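Local atomic coordinates of sortase (Actinomyces oris, PDB entry 2XWG), a protein that probably acts as a class C sortase, a cysteine transpeptidase that links fimbrial subunits during pilus assembly, and binds calcium. Residues P203-V208 / T226-P231; L75-E80 / T209-T214; I110-P115 / T158-L163. All blocks are in the same frame, centred on the assembly; numbering follows the deposited sequence.

Contact 1: residues P203-V208 / T226-P231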
# COMPACT_ATOMS: atom_id res chain seq x y z
N PRO A 203 -8.21 -14.37 3.38
CA PRO A 203 -8.26 -15.34 2.28
C PRO A 203 -9.50 -15.22 1.39
O PRO A 203 -10.61 -14.95 1.89
CB PRO A 203 -8.23 -16.69 3.00
CG PRO A 203 -7.50 -16.40 4.26
CD PRO A 203 -8.00 -15.04 4.67
N GLY A 204 -9.29 -15.40 0.08
CA GLY A 204 -10.34 -15.27 -0.91
C GLY A 204 -10.90 -13.87 -0.99
O GLY A 204 -12.00 -13.65 -1.51
N ARG A 205 -10.16 -12.91 -0.46
CA ARG A 205 -10.49 -11.49 -0.59
C ARG A 205 -9.35 -10.70 -1.23
O ARG A 205 -8.17 -11.02 -1.05
CB ARG A 205 -10.87 -10.88 0.77
CG ARG A 205 -12.29 -11.22 1.24
CD ARG A 205 -12.57 -10.61 2.63
NE ARG A 205 -13.18 -9.27 2.60
CZ ARG A 205 -13.19 -8.42 3.63
NH1 ARG A 205 -12.60 -8.75 4.77
NH2 ARG A 205 -13.77 -7.23 3.52
N ASP A 206 -9.74 -9.69 -2.00
CA ASP A 206 -8.82 -8.78 -2.69
C ASP A 206 -8.92 -7.42 -1.98
O ASP A 206 -9.86 -6.65 -2.24
CB ASP A 206 -9.24 -8.67 -4.17
CG ASP A 206 -8.26 -7.85 -5.03
OD1 ASP A 206 -7.53 -7.00 -4.47
OD2 ASP A 206 -8.26 -8.04 -6.28
N LEU A 207 -7.99 -7.13 -1.08
CA LEU A 207 -8.09 -5.89 -0.31
C LEU A 207 -6.87 -4.99 -0.46
O LEU A 207 -5.76 -5.48 -0.58
CB LEU A 207 -8.21 -6.22 1.18
CG LEU A 207 -9.19 -7.25 1.69
CD1 LEU A 207 -8.93 -7.47 3.16
CD2 LEU A 207 -10.59 -6.73 1.45
N VAL A 208 -7.08 -3.68 -0.40
CA VAL A 208 -5.96 -2.75 -0.22
C VAL A 208 -6.22 -1.81 0.95
O VAL A 208 -7.28 -1.21 1.04
CB VAL A 208 -5.74 -1.87 -1.45
CG1 VAL A 208 -4.81 -0.74 -1.08
CG2 VAL A 208 -5.17 -2.68 -2.58
N THR A 226 -9.55 0.72 4.45
CA THR A 226 -9.45 -0.51 3.69
C THR A 226 -10.45 -0.45 2.55
O THR A 226 -11.60 -0.07 2.75
CB THR A 226 -9.74 -1.75 4.56
OG1 THR A 226 -8.84 -1.80 5.68
CG2 THR A 226 -9.61 -3.03 3.74
N GLY A 227 -10.01 -0.81 1.35
CA GLY A 227 -10.92 -0.90 0.22
C GLY A 227 -10.96 -2.34 -0.28
O GLY A 227 -9.99 -3.08 -0.09
N GLU A 228 -12.07 -2.73 -0.89
CA GLU A 228 -12.19 -4.06 -1.45
C GLU A 228 -12.38 -4.00 -2.96
O GLU A 228 -13.10 -3.13 -3.47
CB GLU A 228 -13.33 -4.84 -0.80
CG GLU A 228 -13.31 -6.33 -1.16
CD GLU A 228 -13.96 -7.20 -0.07
OE1 GLU A 228 -14.56 -6.64 0.87
OE2 GLU A 228 -13.85 -8.44 -0.16
N ARG A 229 -11.72 -4.90 -3.67
CA ARG A 229 -11.77 -4.92 -5.12
C ARG A 229 -13.22 -4.90 -5.60
O ARG A 229 -14.05 -5.64 -5.10
CB ARG A 229 -11.05 -6.17 -5.64
CG ARG A 229 -10.98 -6.28 -7.17
CD ARG A 229 -10.06 -5.23 -7.77
NE ARG A 229 -9.88 -5.38 -9.22
CZ ARG A 229 -8.97 -6.20 -9.74
NH1 ARG A 229 -8.19 -6.91 -8.94
NH2 ARG A 229 -8.84 -6.31 -11.06
N VAL A 230 -13.52 -4.02 -6.55
CA VAL A 230 -14.82 -3.95 -7.19
C VAL A 230 -14.64 -4.04 -8.71
O VAL A 230 -13.82 -3.31 -9.28
CB VAL A 230 -15.53 -2.62 -6.89
CG1 VAL A 230 -16.54 -2.33 -8.00
CG2 VAL A 230 -16.20 -2.66 -5.52
N PRO A 231 -15.38 -4.95 -9.38
CA PRO A 231 -15.27 -4.92 -10.85
C PRO A 231 -16.05 -3.75 -11.44
O PRO A 231 -17.00 -3.25 -10.80
CB PRO A 231 -15.87 -6.27 -11.28
CG PRO A 231 -15.80 -7.15 -10.02
CD PRO A 231 -16.05 -6.17 -8.89
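Asp206 OD2 is gripped by two donors: NH1 of Arg229, which reaches it at 2.9 Å on its syn side, and the backbone N of Gly141, its stronger partner. Tyr183 OH bonds OD1. Arg229 crosses Asp206 at a slant, its CB 3.3 Å from Asp206 CG, and the bend at chi2 (69°) turns the arm back to OD2; carboxylate and guanidinium planes stand nearly square, 87° apart. A second salt bridge sits on the other face of the hairpin. Arg205 grips Glu228 side-on, NE to OE2 at 3.0 Å and NH2 to OE1 at 2.8 Å; both oxygens lie close to the guanidinium plane, yet the nitrogens approach from above the carboxylate plane. Leu207 CD2 lies over one guanidinium face, offset toward the rim. With a leucine in place of Arg205, the Glu228 carboxylate would probably lose its charged mate and turn more freely, a weak bond from Asn186 remaining. The backbones are tied by Arg229 N to Asp206 O (2.9 Å) and, further along, by Gly227 N to Val208 O (2.8 Å) and the return bond from Val208 N. This is the open end of an antiparallel beta hairpin, strands 206-214 and 221-229 of the sortase domain.

Contact 2: residues L75-E80 / T209-T214. With CA (calcium ion), chain F.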
# COMPACT_ATOMS: atom_id res chain seq x y z
N LEU A 75 5.25 -5.27 11.23
CA LEU A 75 5.51 -4.17 12.15
C LEU A 75 5.00 -2.83 11.58
O LEU A 75 4.85 -2.69 10.37
CB LEU A 75 7.02 -4.10 12.43
CG LEU A 75 7.69 -5.18 13.29
CD1 LEU A 75 7.90 -4.74 14.74
CD2 LEU A 75 6.96 -6.53 13.24
N ASP A 76 4.73 -1.85 12.45
CA ASP A 76 4.34 -0.51 12.00
C ASP A 76 5.29 0.06 10.93
O ASP A 76 6.52 -0.09 11.02
CB ASP A 76 4.26 0.44 13.20
CG ASP A 76 3.79 1.85 12.82
OD1 ASP A 76 2.61 2.04 12.41
OD2 ASP A 76 4.60 2.78 12.98
N PRO A 77 4.73 0.70 9.89
CA PRO A 77 5.57 1.29 8.83
C PRO A 77 6.57 2.32 9.35
O PRO A 77 7.61 2.49 8.73
CB PRO A 77 4.54 1.95 7.90
CG PRO A 77 3.28 1.17 8.12
CD PRO A 77 3.29 0.83 9.59
N TRP A 78 6.27 2.98 10.47
CA TRP A 78 7.11 4.06 10.98
C TRP A 78 8.05 3.65 12.10
O TRP A 78 8.79 4.48 12.63
CB TRP A 78 6.24 5.24 11.44
CG TRP A 78 5.54 5.91 10.29
CD1 TRP A 78 5.95 7.03 9.61
CD2 TRP A 78 4.31 5.51 9.67
NE1 TRP A 78 5.05 7.34 8.62
CE2 TRP A 78 4.04 6.43 8.64
CE3 TRP A 78 3.42 4.46 9.90
CZ2 TRP A 78 2.91 6.33 7.84
CZ3 TRP A 78 2.29 4.37 9.10
CH2 TRP A 78 2.05 5.30 8.09
N LEU A 79 8.03 2.38 12.47
CA LEU A 79 8.98 1.88 13.45
C LEU A 79 10.38 2.12 12.92
O LEU A 79 11.15 2.92 13.45
CB LEU A 79 8.78 0.37 13.65
CG LEU A 79 9.64 -0.19 14.78
CD1 LEU A 79 9.02 0.24 16.12
CD2 LEU A 79 9.79 -1.70 14.72
N GLU A 80 10.67 1.40 11.84
CA GLU A 80 11.96 1.48 11.17
C GLU A 80 11.98 2.61 10.12
O GLU A 80 11.02 2.82 9.38
CB GLU A 80 12.27 0.13 10.52
CG GLU A 80 13.67 0.05 9.95
CD GLU A 80 14.70 0.68 10.87
OE1 GLU A 80 14.42 0.78 12.10
OE2 GLU A 80 15.78 1.08 10.37
N THR A 209 -5.24 -1.68 1.84
CA THR A 209 -5.35 -0.71 2.93
C THR A 209 -4.39 0.48 2.77
O THR A 209 -3.18 0.30 2.61
CB THR A 209 -5.07 -1.37 4.29
OG1 THR A 209 -5.98 -2.46 4.48
CG2 THR A 209 -5.25 -0.37 5.42
N LEU A 210 -4.96 1.68 2.82
CA LEU A 210 -4.20 2.91 2.90
C LEU A 210 -3.94 3.26 4.37
O LEU A 210 -4.87 3.48 5.14
CB LEU A 210 -4.99 4.03 2.24
CG LEU A 210 -5.60 3.65 0.89
CD1 LEU A 210 -6.42 4.78 0.33
CD2 LEU A 210 -4.52 3.26 -0.12
N ILE A 211 -2.68 3.32 4.78
CA ILE A 211 -2.44 3.66 6.17
C ILE A 211 -1.66 4.95 6.34
O ILE A 211 -0.70 5.17 5.63
CB ILE A 211 -1.69 2.53 6.88
CG1 ILE A 211 -1.45 2.89 8.35
CG2 ILE A 211 -0.38 2.26 6.19
CD1 ILE A 211 -0.89 1.73 9.16
N THR A 212 -2.09 5.80 7.26
CA THR A 212 -1.35 7.01 7.59
C THR A 212 -1.27 7.21 9.10
O THR A 212 -1.84 6.43 9.88
CB THR A 212 -2.00 8.23 6.96
OG1 THR A 212 -1.18 9.37 7.17
CG2 THR A 212 -3.31 8.47 7.59
N CYS A 213 -0.55 8.23 9.54
CA CYS A 213 -0.50 8.55 10.96
C CYS A 213 -1.61 9.49 11.34
O CYS A 213 -2.11 10.24 10.50
CB CYS A 213 0.84 9.17 11.30
SG CYS A 213 2.09 7.95 11.18
N THR A 214 -2.00 9.45 12.61
CA THR A 214 -3.09 10.28 13.11
C THR A 214 -3.02 10.37 14.63
O THR A 214 -2.56 9.43 15.28
CB THR A 214 -4.46 9.73 12.68
OG1 THR A 214 -5.40 10.81 12.60
CG2 THR A 214 -4.95 8.68 13.66
CA CA F . 9.63 1.51 7.54
O HOH W 1 9.06 -0.43 9.52
O HOH W 2 11.93 0.08 6.68
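The lid of the class C sortases, here the loop with Asp76, Pro77 and Trp78, closes over strand 206-214 at Cys213, the predicted acyl-thioester nucleophile. The indole of Trp78 does most of the touching. Cys213 SG stands almost centrally over one face of it, 3.6 Å from the centroid of the six-membered ring and 14° off the ring normal, a sulfur-aromatic contact. Pro77 CB backs the opposite face toward the rim, so the indole is sandwiched. The far edge of the ring reaches the strand at Ile211, the two side chains passing each other in opposite directions: CH2 comes 3.7 Å from Ile211 O, near the ring plane, and CZ3 lies 4.1 Å from Ile211 CG1. Pro77 CG adds a looser apolar touch on Ile211 CG2 at 4.3 Å. With CG beside the backbone N and anti to the carbonyl carbon (chi1 -67°), Trp78 is directed at the strand, while its backbone N bonds Asp76 OD2 at 3.0 Å, from well above the carboxylate plane, in an Asx turn. Asp76 OD1 pairs with Arg222 in a salt bridge, and the ring of His151, the predicted proton donor/acceptor, meets the indole at about 45°. On the same loop a calcium ion is bound by Pro77 O at 2.5 Å and Glu80 O at 2.6 Å, with Thr120 OG1 and two waters as the other ligands. A tryptophan laid over the cysteine and against the histidine is consistent with the closed, lid-occupied active site of a pilin sortase.

Contact 3: residues I110-P115 / T158-L163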
# COMPACT_ATOMS: atom_id res chain seq x y z
N ILE A 110 -10.38 13.01 -2.76
CA ILE A 110 -9.46 13.80 -1.94
C ILE A 110 -8.23 14.28 -2.71
O ILE A 110 -7.24 14.72 -2.13
CB ILE A 110 -9.08 13.08 -0.64
CG1 ILE A 110 -8.54 11.68 -0.89
CG2 ILE A 110 -10.32 12.95 0.26
CD1 ILE A 110 -7.61 11.20 0.26
N HIS A 111 -8.32 14.21 -4.04
CA HIS A 111 -7.30 14.81 -4.89
C HIS A 111 -5.92 14.22 -4.62
O HIS A 111 -4.92 14.92 -4.67
CB HIS A 111 -7.32 16.33 -4.71
CG HIS A 111 -8.69 16.91 -4.84
ND1 HIS A 111 -9.29 17.14 -6.06
CD2 HIS A 111 -9.60 17.29 -3.91
CE1 HIS A 111 -10.50 17.63 -5.87
NE2 HIS A 111 -10.71 17.74 -4.57
N VAL A 112 -5.87 12.94 -4.31
CA VAL A 112 -4.60 12.25 -4.20
C VAL A 112 -4.29 11.54 -5.51
O VAL A 112 -5.08 10.70 -5.96
CB VAL A 112 -4.62 11.19 -3.13
CG1 VAL A 112 -3.54 10.18 -3.42
CG2 VAL A 112 -4.45 11.82 -1.75
N SER A 113 -3.15 11.91 -6.10
CA SER A 113 -2.61 11.25 -7.30
C SER A 113 -1.12 11.07 -7.11
O SER A 113 -0.36 12.01 -7.32
CB SER A 113 -2.84 12.12 -8.52
OG SER A 113 -2.26 11.51 -9.65
N LEU A 114 -0.69 9.88 -6.70
CA LEU A 114 0.68 9.65 -6.26
C LEU A 114 1.29 8.35 -6.80
O LEU A 114 0.57 7.39 -7.04
CB LEU A 114 0.73 9.60 -4.73
CG LEU A 114 0.38 10.86 -3.94
CD1 LEU A 114 0.16 10.52 -2.47
CD2 LEU A 114 1.48 11.88 -4.11
N PRO A 115 2.63 8.32 -6.98
CA PRO A 115 3.40 7.13 -7.32
C PRO A 115 3.62 6.28 -6.09
O PRO A 115 3.64 6.84 -4.99
CB PRO A 115 4.74 7.71 -7.74
CG PRO A 115 4.87 8.93 -6.93
CD PRO A 115 3.49 9.51 -6.94
N THR A 158 1.71 17.05 0.71
CA THR A 158 0.45 16.66 1.31
C THR A 158 0.34 15.15 1.56
O THR A 158 -0.24 14.72 2.57
CB THR A 158 -0.73 17.10 0.42
OG1 THR A 158 -0.64 18.50 0.16
CG2 THR A 158 -2.03 16.83 1.10
N MET A 159 0.87 14.35 0.64
CA MET A 159 0.80 12.90 0.74
C MET A 159 -0.59 12.45 1.11
O MET A 159 -1.53 12.71 0.35
CB MET A 159 1.84 12.35 1.71
CG MET A 159 3.27 12.63 1.29
SD MET A 159 3.55 12.21 -0.46
CE MET A 159 5.31 12.49 -0.58
N PHE A 160 -0.74 11.79 2.26
CA PHE A 160 -2.04 11.20 2.70
C PHE A 160 -2.73 12.03 3.80
O PHE A 160 -3.53 11.49 4.60
CB PHE A 160 -1.83 9.78 3.24
CG PHE A 160 -1.85 8.69 2.17
CD1 PHE A 160 -2.09 8.99 0.85
CD2 PHE A 160 -1.64 7.37 2.52
CE1 PHE A 160 -2.14 8.01 -0.11
CE2 PHE A 160 -1.68 6.37 1.57
CZ PHE A 160 -1.93 6.69 0.25
N ASP A 161 -2.42 13.32 3.86
CA ASP A 161 -2.97 14.18 4.90
C ASP A 161 -4.48 13.99 5.00
O ASP A 161 -5.05 13.88 6.11
CB ASP A 161 -2.68 15.65 4.59
CG ASP A 161 -1.32 16.09 5.04
OD1 ASP A 161 -0.63 15.30 5.71
OD2 ASP A 161 -0.93 17.24 4.72
N ASN A 162 -5.13 13.96 3.86
CA ASN A 162 -6.57 13.99 3.86
C ASN A 162 -7.23 12.63 3.79
O ASN A 162 -8.38 12.50 3.38
CB ASN A 162 -7.05 14.90 2.74
CG ASN A 162 -6.43 16.27 2.85
OD1 ASN A 162 -6.39 16.86 3.95
ND2 ASN A 162 -5.90 16.77 1.74
N LEU A 163 -6.49 11.60 4.19
CA LEU A 163 -7.09 10.29 4.28
C LEU A 163 -8.30 10.34 5.21
O LEU A 163 -9.28 9.63 4.98
CB LEU A 163 -6.05 9.26 4.77
CG LEU A 163 -6.12 7.89 4.09
CD1 LEU A 163 -6.01 8.09 2.60
CD2 LEU A 163 -5.03 6.97 4.58
O HOH W 3 -5.13 15.04 -0.65
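Apolar contacts carry most of the join between Ile110, Val112 and Leu114 on one side and Met159, Phe160 and Leu163 on the other. Val112 CG1 meets the edge of the Phe160 ring at CE1, 4.2 Å away, and Leu114 CD1 comes to the same CE1 obliquely at 4.1 Å, so two methyls meet the same ring corner from one side. The other leucine branch, CD2 of Leu114, rests 4.2 Å from Met159 SD. Ile110 holds CG1 between its backbone N and carbonyl carbon (chi1 54°), which swings CD1 inward to touch Leu163 CD1 at 4.2 Å; that leucine methyl also lies over one face of the Phe160 ring, offset toward the rim. Methyls against backbone carbonyls form a second group: Ile110 CD1 lies 3.5 Å from Asn162 O, and Val112 CG2 lies 3.7 Å from Met159 O. No direct hydrogen bond crosses here. A water does the polar work instead, donating to Ile110 O at 2.6 Å and accepting from Asn162 ND2 at 3.0 Å. Two local features shape the partners: a type II' beta turn from Thr158 to Asp161, and a G1 beta bulge in which His111 and Val112 both face Ile107. Phe160 goes on to pack on Ile107 of strand 103-107, Val129 of strand 129-131 and Leu210 and Thr212 of strand 206-214, which seats the loop after strand 144-149 against the sheet.

All three contacts draw on the mixed sheet of the sortase beta-barrel. Contacts 1 and 2 share strand 206-214, the first using its start, the second the end that carries the predicted active-site cysteine; their centres are about 20 Å apart, and they meet where Thr226 OG1 and Thr209 OG1 probably hydrogen-bond. Centre to centre, contact 3 is about 15 Å from contact 2 and about 20 Å from contact 1, touching only the former, through Leu163 and Phe160. Along the chain it is nested within the loop contact 2 closes and ends before contact 1 begins; the segments of contacts 1 and 2 alternate. Strand 206-214 thus runs from the open end of its hairpin to the cysteine under the lid.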